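Local coordinates for protein metallo-beta-lactamase 1 (Acinetobacter baumannii, PDB 5MMD) that probably hydrolyses beta-lactam antibiotics to substituted beta-amino acids, using zinc ions as cofactor, at residues N35-I40 and V147-S152; A45-T50 and D62-K67; E70-I75 and S125-F130; I87-L90 and S94-T97. All coordinates share one frame; numbering follows the deposited sequence.

Contact 1. Residues N35-I40 and V147-S152; sequences NGLVVI and VWIPSS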
loop_
_atom_site.group_PDB
_atom_site.type_symbol
_atom_site.label_atom_id
_atom_site.label_comp_id
_atom_site.label_asym_id
_atom_site.label_seq_id
_atom_site.Cartn_x
_atom_site.Cartn_y
_atom_site.Cartn_z
ATOM N N ASN A 35 0.257 -7.118 2.021
ATOM C CA ASN A 35 -0.586 -6.415 2.994
ATOM C C ASN A 35 -1.376 -5.269 2.366
ATOM O O ASN A 35 -0.915 -4.639 1.428
ATOM C CB ASN A 35 0.238 -5.804 4.124
ATOM C CG ASN A 35 1.022 -6.834 4.908
ATOM O OD1 ASN A 35 0.597 -7.966 5.087
ATOM N ND2 ASN A 35 2.195 -6.431 5.374
ATOM N N GLY A 36 -2.534 -4.990 2.932
ATOM C CA GLY A 36 -3.210 -3.717 2.681
ATOM C C GLY A 36 -4.004 -3.387 3.940
ATOM O O GLY A 36 -3.898 -4.132 4.919
ATOM N N LEU A 37 -4.752 -2.282 3.945
ATOM C CA LEU A 37 -5.603 -1.973 5.099
ATOM C C LEU A 37 -7.049 -1.781 4.700
ATOM O O LEU A 37 -7.378 -1.449 3.567
ATOM C CB LEU A 37 -5.122 -0.719 5.838
ATOM C CG LEU A 37 -3.702 -0.692 6.433
ATOM C CD1 LEU A 37 -3.332 0.662 7.015
ATOM C CD2 LEU A 37 -3.526 -1.766 7.519
ATOM N N VAL A 38 -7.918 -1.946 5.683
ATOM C CA VAL A 38 -9.254 -1.416 5.594
ATOM C C VAL A 38 -9.358 -0.422 6.765
ATOM O O VAL A 38 -9.117 -0.763 7.939
ATOM C CB VAL A 38 -10.352 -2.512 5.675
ATOM C CG1 VAL A 38 -11.745 -1.896 5.516
ATOM C CG2 VAL A 38 -10.122 -3.579 4.664
ATOM N N VAL A 39 -9.708 0.815 6.436
ATOM C CA VAL A 39 -9.826 1.871 7.427
ATOM C C VAL A 39 -11.268 2.386 7.518
ATOM O O VAL A 39 -11.903 2.703 6.513
ATOM C CB VAL A 39 -8.898 3.023 7.085
ATOM C CG1 VAL A 39 -9.020 4.128 8.104
ATOM C CG2 VAL A 39 -7.470 2.538 6.931
ATOM N N ILE A 40 -11.759 2.485 8.739
ATOM C CA ILE A 40 -13.118 2.914 9.001
ATOM C C ILE A 40 -13.203 4.278 9.645
ATOM O O ILE A 40 -12.509 4.560 10.621
ATOM C CB ILE A 40 -13.833 1.950 9.937
ATOM C CG1 ILE A 40 -13.549 0.509 9.576
ATOM C CG2 ILE A 40 -15.356 2.275 10.001
ATOM C CD1 ILE A 40 -13.999 0.107 8.266
ATOM N N VAL A 147 0.388 6.237 2.896
ATOM C CA VAL A 147 -0.889 6.752 3.374
ATOM C C VAL A 147 -0.898 6.846 4.873
ATOM O O VAL A 147 -0.651 5.853 5.565
ATOM C CB VAL A 147 -2.043 5.866 2.914
ATOM C CG1 VAL A 147 -3.347 6.432 3.356
ATOM C CG2 VAL A 147 -2.014 5.682 1.376
ATOM N N TRP A 148 -1.194 8.046 5.354
ATOM C CA TRP A 148 -1.136 8.408 6.760
ATOM C C TRP A 148 -2.534 8.525 7.297
ATOM O O TRP A 148 -3.408 9.133 6.660
ATOM C CB TRP A 148 -0.391 9.704 6.917
ATOM C CG TRP A 148 -0.284 10.334 8.274
ATOM C CD1 TRP A 148 -0.791 11.559 8.635
ATOM C CD2 TRP A 148 0.434 9.845 9.420
ATOM N NE1 TRP A 148 -0.439 11.860 9.932
ATOM C CE2 TRP A 148 0.299 10.820 10.443
ATOM C CE3 TRP A 148 1.170 8.690 9.684
ATOM C CZ2 TRP A 148 0.872 10.670 11.708
ATOM C CZ3 TRP A 148 1.731 8.536 10.956
ATOM C CH2 TRP A 148 1.598 9.531 11.934
ATOM N N ILE A 149 -2.745 7.917 8.465
ATOM C CA ILE A 149 -3.998 8.037 9.176
ATOM C C ILE A 149 -3.754 8.927 10.399
ATOM O O ILE A 149 -3.306 8.440 11.436
ATOM C CB ILE A 149 -4.532 6.687 9.620
ATOM C CG1 ILE A 149 -4.340 5.660 8.500
ATOM C CG2 ILE A 149 -6.008 6.820 10.056
ATOM C CD1 ILE A 149 -4.854 4.300 8.853
ATOM N N PRO A 150 -4.039 10.225 10.275
ATOM C CA PRO A 150 -3.536 11.140 11.310
ATOM C C PRO A 150 -4.182 10.879 12.669
ATOM O O PRO A 150 -3.582 11.046 13.741
ATOM C CB PRO A 150 -3.886 12.529 10.747
ATOM C CG PRO A 150 -4.831 12.310 9.625
ATOM C CD PRO A 150 -4.633 10.936 9.129
ATOM N N SER A 151 -5.416 10.411 12.627
ATOM C CA SER A 151 -6.135 10.254 13.859
ATOM C C SER A 151 -5.551 9.136 14.733
ATOM O O SER A 151 -5.584 9.260 15.963
ATOM C CB SER A 151 -7.601 9.988 13.579
ATOM O OG SER A 151 -7.702 8.867 12.743
ATOM N N SER A 152 -5.028 8.069 14.130
ATOM C CA SER A 152 -4.406 7.000 14.905
ATOM C C SER A 152 -2.880 6.939 14.732
ATOM O O SER A 152 -2.239 6.051 15.281
ATOM C CB SER A 152 -5.037 5.644 14.552
ATOM O OG SER A 152 -5.196 5.535 13.147
#
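In the hydrophobic core between the two beta sheets of the metallo-beta-lactamase alpha-beta/beta-alpha sandwich, I149 of strand 146-149 faces V39 and L37 of strand 32-41. Strand 146-149 belongs to the five-stranded sheet, strand 32-41 to the seven-stranded one. No backbone hydrogen bond crosses between the segments, and the CA atoms of V39 and I149 stand 8.7 Å apart, a separation that the side chains of facing sheets fill. L37 and V39, two residues apart on an extended strand, both turn their CB atoms to the opposing segment. I149 reaches across to meet them: CG1 sits beside the backbone N (chi1 -42°), and an extended chi2 of -179° carries CD1 out to the end of the chain. There it meets V39 tip to tip, with CD1 of I149 3.7 Å from CG2 of V39. L131, from the neighbouring strand 131-134, touches both V39 and I149, and F130 packs on V39 as well, so the pair lies within a larger apolar cluster. The same terminal methyl, I149 CD1, also reaches CD1 of L37, a looser approach of 4.4 Å.

Contact 2. Residues A45-T50 and D62-K67; sequences AFIIDT and DWIRSK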
loop_
_atom_site.group_PDB
_atom_site.type_symbol
_atom_site.label_atom_id
_atom_site.label_comp_id
_atom_site.label_asym_id
_atom_site.label_seq_id
_atom_site.Cartn_x
_atom_site.Cartn_y
_atom_site.Cartn_z
ATOM N N ALA A 45 -15.960 2.492 5.006
ATOM C CA ALA A 45 -14.704 1.729 4.874
ATOM C C ALA A 45 -13.904 2.130 3.641
ATOM O O ALA A 45 -14.466 2.238 2.533
ATOM C CB ALA A 45 -14.983 0.254 4.814
ATOM N N PHE A 46 -12.613 2.370 3.824
ATOM C CA PHE A 46 -11.764 2.700 2.685
ATOM C C PHE A 46 -10.693 1.629 2.580
ATOM O O PHE A 46 -10.070 1.279 3.589
ATOM C CB PHE A 46 -11.137 4.079 2.834
ATOM C CG PHE A 46 -10.835 4.721 1.510
ATOM C CD1 PHE A 46 -9.697 4.408 0.836
ATOM C CD2 PHE A 46 -11.727 5.599 0.934
ATOM C CE1 PHE A 46 -9.414 4.991 -0.417
ATOM C CE2 PHE A 46 -11.453 6.183 -0.307
ATOM C CZ PHE A 46 -10.295 5.847 -0.971
ATOM N N ILE A 47 -10.528 1.062 1.390
ATOM C CA ILE A 47 -9.464 0.068 1.156
ATOM C C ILE A 47 -8.164 0.715 0.721
ATOM O O ILE A 47 -8.130 1.476 -0.262
ATOM C CB ILE A 47 -9.865 -0.923 0.102
ATOM C CG1 ILE A 47 -11.070 -1.691 0.563
ATOM C CG2 ILE A 47 -8.728 -1.924 -0.172
ATOM C CD1 ILE A 47 -11.843 -2.344 -0.558
ATOM N N ILE A 48 -7.106 0.452 1.472
ATOM C CA ILE A 48 -5.748 0.827 1.072
ATOM C C ILE A 48 -5.021 -0.416 0.511
ATOM O O ILE A 48 -4.594 -1.298 1.259
ATOM C CB ILE A 48 -4.944 1.425 2.222
ATOM C CG1 ILE A 48 -5.669 2.651 2.799
ATOM C CG2 ILE A 48 -3.524 1.773 1.744
ATOM C CD1 ILE A 48 -4.943 3.289 4.039
ATOM N N ASP A 49 -4.929 -0.407 -0.818
ATOM C CA ASP A 49 -4.371 -1.460 -1.702
ATOM C C ASP A 49 -5.302 -2.649 -1.803
ATOM O O ASP A 49 -5.853 -3.111 -0.801
ATOM C CB ASP A 49 -2.974 -1.867 -1.250
ATOM C CG ASP A 49 -1.950 -0.853 -1.670
ATOM O OD1 ASP A 49 -2.308 -0.049 -2.544
ATOM O OD2 ASP A 49 -0.836 -0.818 -1.126
ATOM N N THR A 50 -5.555 -3.094 -3.038
ATOM C CA THR A 50 -6.382 -4.256 -3.206
ATOM C C THR A 50 -5.596 -5.505 -2.809
ATOM O O THR A 50 -4.379 -5.492 -2.729
ATOM C CB THR A 50 -6.881 -4.446 -4.657
ATOM O OG1 THR A 50 -5.798 -4.959 -5.467
ATOM C CG2 THR A 50 -7.404 -3.149 -5.260
ATOM N N ASP A 62 -16.879 -8.414 0.466
ATOM C CA ASP A 62 -17.939 -9.158 1.143
ATOM C C ASP A 62 -17.770 -9.104 2.677
ATOM O O ASP A 62 -18.749 -8.959 3.425
ATOM C CB ASP A 62 -17.963 -10.614 0.667
ATOM C CG ASP A 62 -19.112 -11.401 1.276
ATOM O OD1 ASP A 62 -20.245 -10.878 1.318
ATOM O OD2 ASP A 62 -18.884 -12.544 1.722
ATOM N N TRP A 63 -16.530 -9.227 3.139
ATOM C CA TRP A 63 -16.238 -9.121 4.559
ATOM C C TRP A 63 -16.700 -7.752 5.096
ATOM O O TRP A 63 -17.393 -7.675 6.117
ATOM C CB TRP A 63 -14.749 -9.332 4.821
ATOM C CG TRP A 63 -14.393 -9.224 6.270
ATOM C CD1 TRP A 63 -14.440 -10.226 7.210
ATOM C CD2 TRP A 63 -13.949 -8.054 6.958
ATOM N NE1 TRP A 63 -14.060 -9.743 8.441
ATOM C CE2 TRP A 63 -13.750 -8.416 8.316
ATOM C CE3 TRP A 63 -13.695 -6.735 6.566
ATOM C CZ2 TRP A 63 -13.319 -7.518 9.261
ATOM C CZ3 TRP A 63 -13.270 -5.839 7.524
ATOM C CH2 TRP A 63 -13.080 -6.235 8.848
ATOM N N ILE A 64 -16.308 -6.693 4.402
ATOM C CA ILE A 64 -16.698 -5.321 4.751
ATOM C C ILE A 64 -18.214 -5.158 4.807
ATOM O O ILE A 64 -18.753 -4.546 5.733
ATOM C CB ILE A 64 -16.091 -4.313 3.738
ATOM C CG1 ILE A 64 -14.570 -4.304 3.854
ATOM C CG2 ILE A 64 -16.627 -2.901 3.953
ATOM C CD1 ILE A 64 -13.902 -3.429 2.789
ATOM N N ARG A 65 -18.920 -5.710 3.829
ATOM C CA ARG A 65 -20.364 -5.559 3.818
ATOM C C ARG A 65 -21.006 -6.380 4.940
ATOM O O ARG A 65 -21.970 -5.949 5.551
ATOM C CB ARG A 65 -20.922 -5.931 2.447
ATOM C CG ARG A 65 -20.426 -4.936 1.423
ATOM C CD ARG A 65 -20.830 -5.162 -0.013
ATOM N NE ARG A 65 -20.654 -3.895 -0.716
ATOM N NH1 ARG A 65 -21.044 -4.713 -2.833
ATOM N NH2 ARG A 65 -20.598 -2.476 -2.494
ATOM N N SER A 66 -20.440 -7.540 5.236
ATOM C CA SER A 66 -20.960 -8.413 6.297
ATOM C C SER A 66 -20.788 -7.795 7.691
ATOM O O SER A 66 -21.556 -8.097 8.604
ATOM C CB SER A 66 -20.261 -9.772 6.258
ATOM O OG SER A 66 -18.939 -9.651 6.751
ATOM N N LYS A 67 -19.767 -6.961 7.852
ATOM C CA LYS A 67 -19.598 -6.187 9.074
ATOM C C LYS A 67 -20.493 -4.923 9.067
ATOM O O LYS A 67 -20.465 -4.126 9.996
ATOM C CB LYS A 67 -18.132 -5.819 9.268
ATOM C CG LYS A 67 -17.168 -7.035 9.315
ATOM C CD LYS A 67 -17.551 -8.106 10.383
ATOM C CE LYS A 67 -17.434 -7.575 11.804
ATOM N NZ LYS A 67 -17.732 -8.601 12.929
#
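The backbones of A45 on strand 44-48 and I64 on helix 54-66 come nearest at their CA atoms, 7.3 Å apart. From there the strand runs away from the helix. The link is wholly apolar, and I64 supplies the helix side of it with two branches. Its CG2 lies 3.7 Å from CB of A45. Its CD1, at the end of an extended chain, comes to 4.0 Å from CG1 of I47, with CD1 of I47 almost as near. The side chains of I64 and I47 pass each other at a slant. Both are buried, with V38 and Y69 closing in on I64. This is the helix-on-sheet packing of a beta-alpha-beta crossover: strand 44-48 leads through helix 54-66 into the parallel strand 70-75, to which A45 and I47 are hydrogen-bonded through their backbones. F46, between them in sequence, turns to the other face of the sheet, where it meets L131 and M127. The last turn of the helix gathers two donors on one carbonyl. W63 O accepts from K67 N and from S66 OG, the latter at 2.6 Å and tilted 24° from the carbonyl plane. K67 then folds back over the indole of W63, its CG 3.8 Å above the ring centre, and F18 meets the W63 ring edge-to-face.

Contact 3. Residues E70-I75 and S125-F130; sequences ELAGSI and SLMDGF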
loop_
_atom_site.group_PDB
_atom_site.type_symbol
_atom_site.label_atom_id
_atom_site.label_comp_id
_atom_site.label_asym_id
_atom_site.label_seq_id
_atom_site.Cartn_x
_atom_site.Cartn_y
_atom_site.Cartn_z
ATOM N N GLU A 70 -20.170 0.672 5.181
ATOM C CA GLU A 70 -20.403 1.227 3.848
ATOM C C GLU A 70 -19.064 1.303 3.098
ATOM O O GLU A 70 -18.088 1.830 3.606
ATOM C CB GLU A 70 -21.073 2.603 3.990
ATOM C CG GLU A 70 -21.423 3.271 2.689
ATOM C CD GLU A 70 -22.274 4.520 2.858
ATOM O OE1 GLU A 70 -22.620 4.915 4.003
ATOM O OE2 GLU A 70 -22.629 5.105 1.816
ATOM N N LEU A 71 -18.979 0.734 1.910
ATOM C CA LEU A 71 -17.688 0.797 1.197
ATOM C C LEU A 71 -17.598 2.089 0.427
ATOM O O LEU A 71 -18.447 2.365 -0.389
ATOM C CB LEU A 71 -17.518 -0.389 0.261
ATOM C CG LEU A 71 -16.205 -0.455 -0.511
ATOM C CD1 LEU A 71 -14.960 -0.231 0.378
ATOM C CD2 LEU A 71 -16.136 -1.820 -1.169
ATOM N N ALA A 72 -16.550 2.858 0.683
ATOM C CA ALA A 72 -16.385 4.182 0.106
ATOM C C ALA A 72 -15.470 4.193 -1.132
ATOM O O ALA A 72 -15.649 5.002 -2.034
ATOM C CB ALA A 72 -15.841 5.115 1.148
ATOM N N GLY A 73 -14.510 3.281 -1.184
ATOM C CA GLY A 73 -13.533 3.268 -2.264
ATOM C C GLY A 73 -12.218 2.564 -1.939
ATOM O O GLY A 73 -12.008 2.043 -0.846
ATOM N N SER A 74 -11.318 2.578 -2.906
ATOM C CA SER A 74 -9.985 2.006 -2.717
ATOM C C SER A 74 -8.937 2.939 -3.300
ATOM O O SER A 74 -9.200 3.657 -4.279
ATOM C CB SER A 74 -9.884 0.620 -3.369
ATOM O OG SER A 74 -9.845 0.752 -4.772
ATOM N N ILE A 75 -7.762 2.946 -2.684
ATOM C CA ILE A 75 -6.599 3.570 -3.253
ATOM C C ILE A 75 -5.487 2.507 -3.459
ATOM O O ILE A 75 -5.281 1.644 -2.595
ATOM C CB ILE A 75 -6.089 4.733 -2.375
ATOM C CG1 ILE A 75 -4.808 5.292 -3.006
ATOM C CG2 ILE A 75 -5.872 4.279 -0.958
ATOM C CD1 ILE A 75 -4.632 6.710 -2.859
ATOM N N SER A 125 -5.809 14.013 -0.132
ATOM C CA SER A 125 -6.518 13.512 1.032
ATOM C C SER A 125 -7.818 12.868 0.581
ATOM O O SER A 125 -8.395 13.241 -0.440
ATOM C CB SER A 125 -6.760 14.632 2.041
ATOM O OG SER A 125 -7.994 15.225 1.799
ATOM N N LEU A 126 -8.224 11.851 1.319
ATOM C CA LEU A 126 -9.393 11.054 1.016
ATOM C C LEU A 126 -10.268 10.900 2.257
ATOM O O LEU A 126 -9.816 11.079 3.381
ATOM C CB LEU A 126 -8.983 9.663 0.530
ATOM C CG LEU A 126 -8.167 9.555 -0.765
ATOM C CD1 LEU A 126 -7.500 8.213 -0.855
ATOM C CD2 LEU A 126 -9.079 9.712 -1.902
ATOM N N MET A 127 -11.512 10.523 2.023
ATOM C CA MET A 127 -12.480 10.285 3.072
ATOM C C MET A 127 -12.507 11.447 4.111
ATOM O O MET A 127 -12.274 11.250 5.302
ATOM C CB MET A 127 -12.207 8.923 3.739
ATOM C CG MET A 127 -13.500 8.316 4.288
ATOM S SD MET A 127 -13.475 6.558 4.669
ATOM C CE MET A 127 -12.043 6.539 5.733
ATOM N N ASP A 128 -12.763 12.653 3.621
ATOM C CA ASP A 128 -12.852 13.865 4.467
ATOM C C ASP A 128 -11.608 14.053 5.318
ATOM O O ASP A 128 -11.678 14.480 6.501
ATOM C CB ASP A 128 -14.062 13.818 5.372
ATOM C CG ASP A 128 -15.355 13.709 4.613
ATOM O OD1 ASP A 128 -15.434 14.171 3.464
ATOM O OD2 ASP A 128 -16.326 13.190 5.191
ATOM N N GLY A 129 -10.474 13.741 4.704
ATOM C CA GLY A 129 -9.180 14.004 5.294
ATOM C C GLY A 129 -8.789 12.942 6.311
ATOM O O GLY A 129 -7.742 13.031 6.936
ATOM N N PHE A 130 -9.607 11.909 6.449
ATOM C CA PHE A 130 -9.251 10.803 7.359
ATOM C C PHE A 130 -7.997 10.085 6.861
ATOM O O PHE A 130 -7.224 9.566 7.678
ATOM C CB PHE A 130 -10.416 9.821 7.511
ATOM C CG PHE A 130 -10.385 9.030 8.799
ATOM C CD1 PHE A 130 -9.949 7.716 8.811
ATOM C CD2 PHE A 130 -10.787 9.604 9.994
ATOM C CE1 PHE A 130 -9.917 6.983 9.977
ATOM C CE2 PHE A 130 -10.774 8.862 11.174
ATOM C CZ PHE A 130 -10.320 7.558 11.163
#
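Along strand 70-75 the first residue to meet the segment 125-130 is A72, whose CB lies 4.5 Å from SD of M127, a loose apolar touch at the partly exposed margin of the contact. G73 follows with an extended backbone at positive phi (157°), a conformation in which a CB would press on the carbonyl oxygen of A72. S74 points its CB away from the second segment. I75 then turns back toward it and makes the firmer contact: its CG1 is anti to the backbone N (chi1 177°), which sends CD1 out to within 3.8 Å of CD1 of L126. That same leucine methyl also approaches CB of I75 at 4.1 Å, so a single branch of L126 lies against the isoleucine. F46 of the adjacent strand 44-48 touches A72, I75, L126 and M127, joining the two touching pairs. In the second segment, M127 to F130 form a type I' beta turn, with F130 N bonded to M127 O at 3.0 Å and positive phi at D128 and G129. The end of strand 123-126 and the start of its hairpin turn thus lie against strand 70-75, which leads to the zinc ligands H78 and H80, as the two sheets of the metallo-beta-lactamase sandwich pack face to face.

Contact 4. Residues I87-L90 and S94-T97; sequences IKWL and SITT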
loop_
_atom_site.group_PDB
_atom_site.type_symbol
_atom_site.label_atom_id
_atom_site.label_comp_id
_atom_site.label_asym_id
_atom_site.label_seq_id
_atom_site.Cartn_x
_atom_site.Cartn_y
_atom_site.Cartn_z
ATOM N N ILE A 87 -8.520 -3.822 -8.927
ATOM C CA ILE A 87 -9.075 -2.592 -9.495
ATOM C C ILE A 87 -10.156 -2.842 -10.547
ATOM O O ILE A 87 -11.203 -2.199 -10.495
ATOM C CB ILE A 87 -8.015 -1.706 -10.099
ATOM C CG1 ILE A 87 -7.184 -1.113 -8.967
ATOM C CG2 ILE A 87 -8.718 -0.593 -10.949
ATOM C CD1 ILE A 87 -6.082 -0.242 -9.357
ATOM N N LYS A 88 -9.933 -3.790 -11.456
ATOM C CA LYS A 88 -10.924 -4.117 -12.462
ATOM C C LYS A 88 -12.232 -4.585 -11.848
ATOM O O LYS A 88 -13.313 -4.131 -12.255
ATOM C CB LYS A 88 -10.415 -5.190 -13.434
ATOM C CG LYS A 88 -11.471 -5.589 -14.479
ATOM C CD LYS A 88 -11.043 -6.730 -15.377
ATOM C CE LYS A 88 -10.285 -6.237 -16.594
ATOM N NZ LYS A 88 -10.007 -7.355 -17.542
ATOM N N TRP A 89 -12.147 -5.490 -10.875
ATOM C CA TRP A 89 -13.356 -6.010 -10.263
ATOM C C TRP A 89 -14.100 -4.862 -9.554
ATOM O O TRP A 89 -15.311 -4.745 -9.668
ATOM C CB TRP A 89 -13.041 -7.153 -9.298
ATOM C CG TRP A 89 -14.270 -7.738 -8.694
ATOM C CD1 TRP A 89 -15.051 -8.751 -9.192
ATOM C CD2 TRP A 89 -14.884 -7.313 -7.489
ATOM N NE1 TRP A 89 -16.113 -8.984 -8.346
ATOM C CE2 TRP A 89 -16.031 -8.115 -7.293
ATOM C CE3 TRP A 89 -14.594 -6.326 -6.568
ATOM C CZ2 TRP A 89 -16.880 -7.952 -6.206
ATOM C CZ3 TRP A 89 -15.446 -6.167 -5.469
ATOM C CH2 TRP A 89 -16.576 -6.975 -5.314
ATOM N N LEU A 90 -13.364 -3.984 -8.894
ATOM C CA LEU A 90 -13.975 -2.912 -8.122
ATOM C C LEU A 90 -14.642 -1.909 -9.071
ATOM O O LEU A 90 -15.758 -1.443 -8.820
ATOM C CB LEU A 90 -12.927 -2.220 -7.273
ATOM C CG LEU A 90 -12.321 -2.957 -6.076
ATOM C CD1 LEU A 90 -11.114 -2.173 -5.549
ATOM C CD2 LEU A 90 -13.363 -3.148 -5.005
ATOM N N SER A 94 -18.704 -0.500 -9.658
ATOM C CA SER A 94 -18.737 0.950 -9.462
ATOM C C SER A 94 -18.366 1.373 -8.035
ATOM O O SER A 94 -18.882 2.343 -7.498
ATOM C CB SER A 94 -20.094 1.500 -9.850
ATOM O OG SER A 94 -20.216 1.408 -11.243
ATOM N N ILE A 95 -17.425 0.639 -7.456
ATOM C CA ILE A 95 -16.695 1.093 -6.292
ATOM C C ILE A 95 -15.525 1.971 -6.740
ATOM O O ILE A 95 -14.615 1.485 -7.401
ATOM C CB ILE A 95 -16.149 -0.094 -5.495
ATOM C CG1 ILE A 95 -17.318 -0.974 -5.035
ATOM C CG2 ILE A 95 -15.330 0.383 -4.332
ATOM C CD1 ILE A 95 -16.895 -2.301 -4.518
ATOM N N THR A 96 -15.524 3.246 -6.367
ATOM C CA THR A 96 -14.462 4.157 -6.801
ATOM C C THR A 96 -13.038 3.716 -6.414
ATOM O O THR A 96 -12.707 3.512 -5.251
ATOM C CB THR A 96 -14.700 5.570 -6.260
ATOM O OG1 THR A 96 -16.022 5.958 -6.598
ATOM C CG2 THR A 96 -13.743 6.540 -6.878
ATOM N N THR A 97 -12.208 3.583 -7.435
ATOM C CA THR A 97 -10.807 3.268 -7.302
ATOM C C THR A 97 -9.983 4.526 -7.537
ATOM O O THR A 97 -10.287 5.345 -8.419
ATOM C CB THR A 97 -10.387 2.170 -8.294
ATOM O OG1 THR A 97 -10.768 2.561 -9.620
ATOM C CG2 THR A 97 -11.091 0.889 -7.965
#
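With CG held beside its backbone N (chi1 -70°) and chi2 near extended, L90 spreads its methyls over I95 and T97, while a chi1 of 54° at T97 places CG2 anti to the carbonyl carbon, facing L90. CG2 of T97 comes to 3.7 Å from CB of L90, and CD2 of L90 to 3.7 Å from CD1 of I95. The L90 methyl CD2 also lies in plane at the edge of the W89 indole. I87, one helical turn earlier, lays its CG2 4.0 Å from OG1 of T97; that hydroxyl has its polar partners in N91 OD1 and R116 N. The side chains line the inside of a tight reversal that carries the chain from helix 87-92 into strand 97-100; L90 and T97 both rest on S74 of strand 70-75. The backbone closes the same reversal: I95 N donates to L90 O at 3.0 Å, with an angle of 146° at the hydrogen. S94, at positive phi, turns the chain there and bonds through its N to N91 O. Together these bonds define a Schellman motif with S94 as the C-prime residue, and the meeting of L90 with I95 is the hydrophobic C3 to C-double-prime contact characteristic of that helix ending.

From the N terminus, contact 1 opens first, at 35-40, and closes last, at 147-152, so it encloses the other three. Inside it, contact 2 closes a short loop from strand 44-48 through helix 54-66. Contact 3 opens next, at 70-75, and spans the chain to 125-130; contact 4, the tight reversal at 87-97, is nested within it. Contacts 2 and 3 follow in series, and none cross. Strands 32-41, 44-48 and 70-75 lie side by side in one sheet: contacts 1 and 3 join it to the second sheet across the sandwich, contact 2 covers its outer face with a helix, and contact 4 leads into the next strand, 97-100.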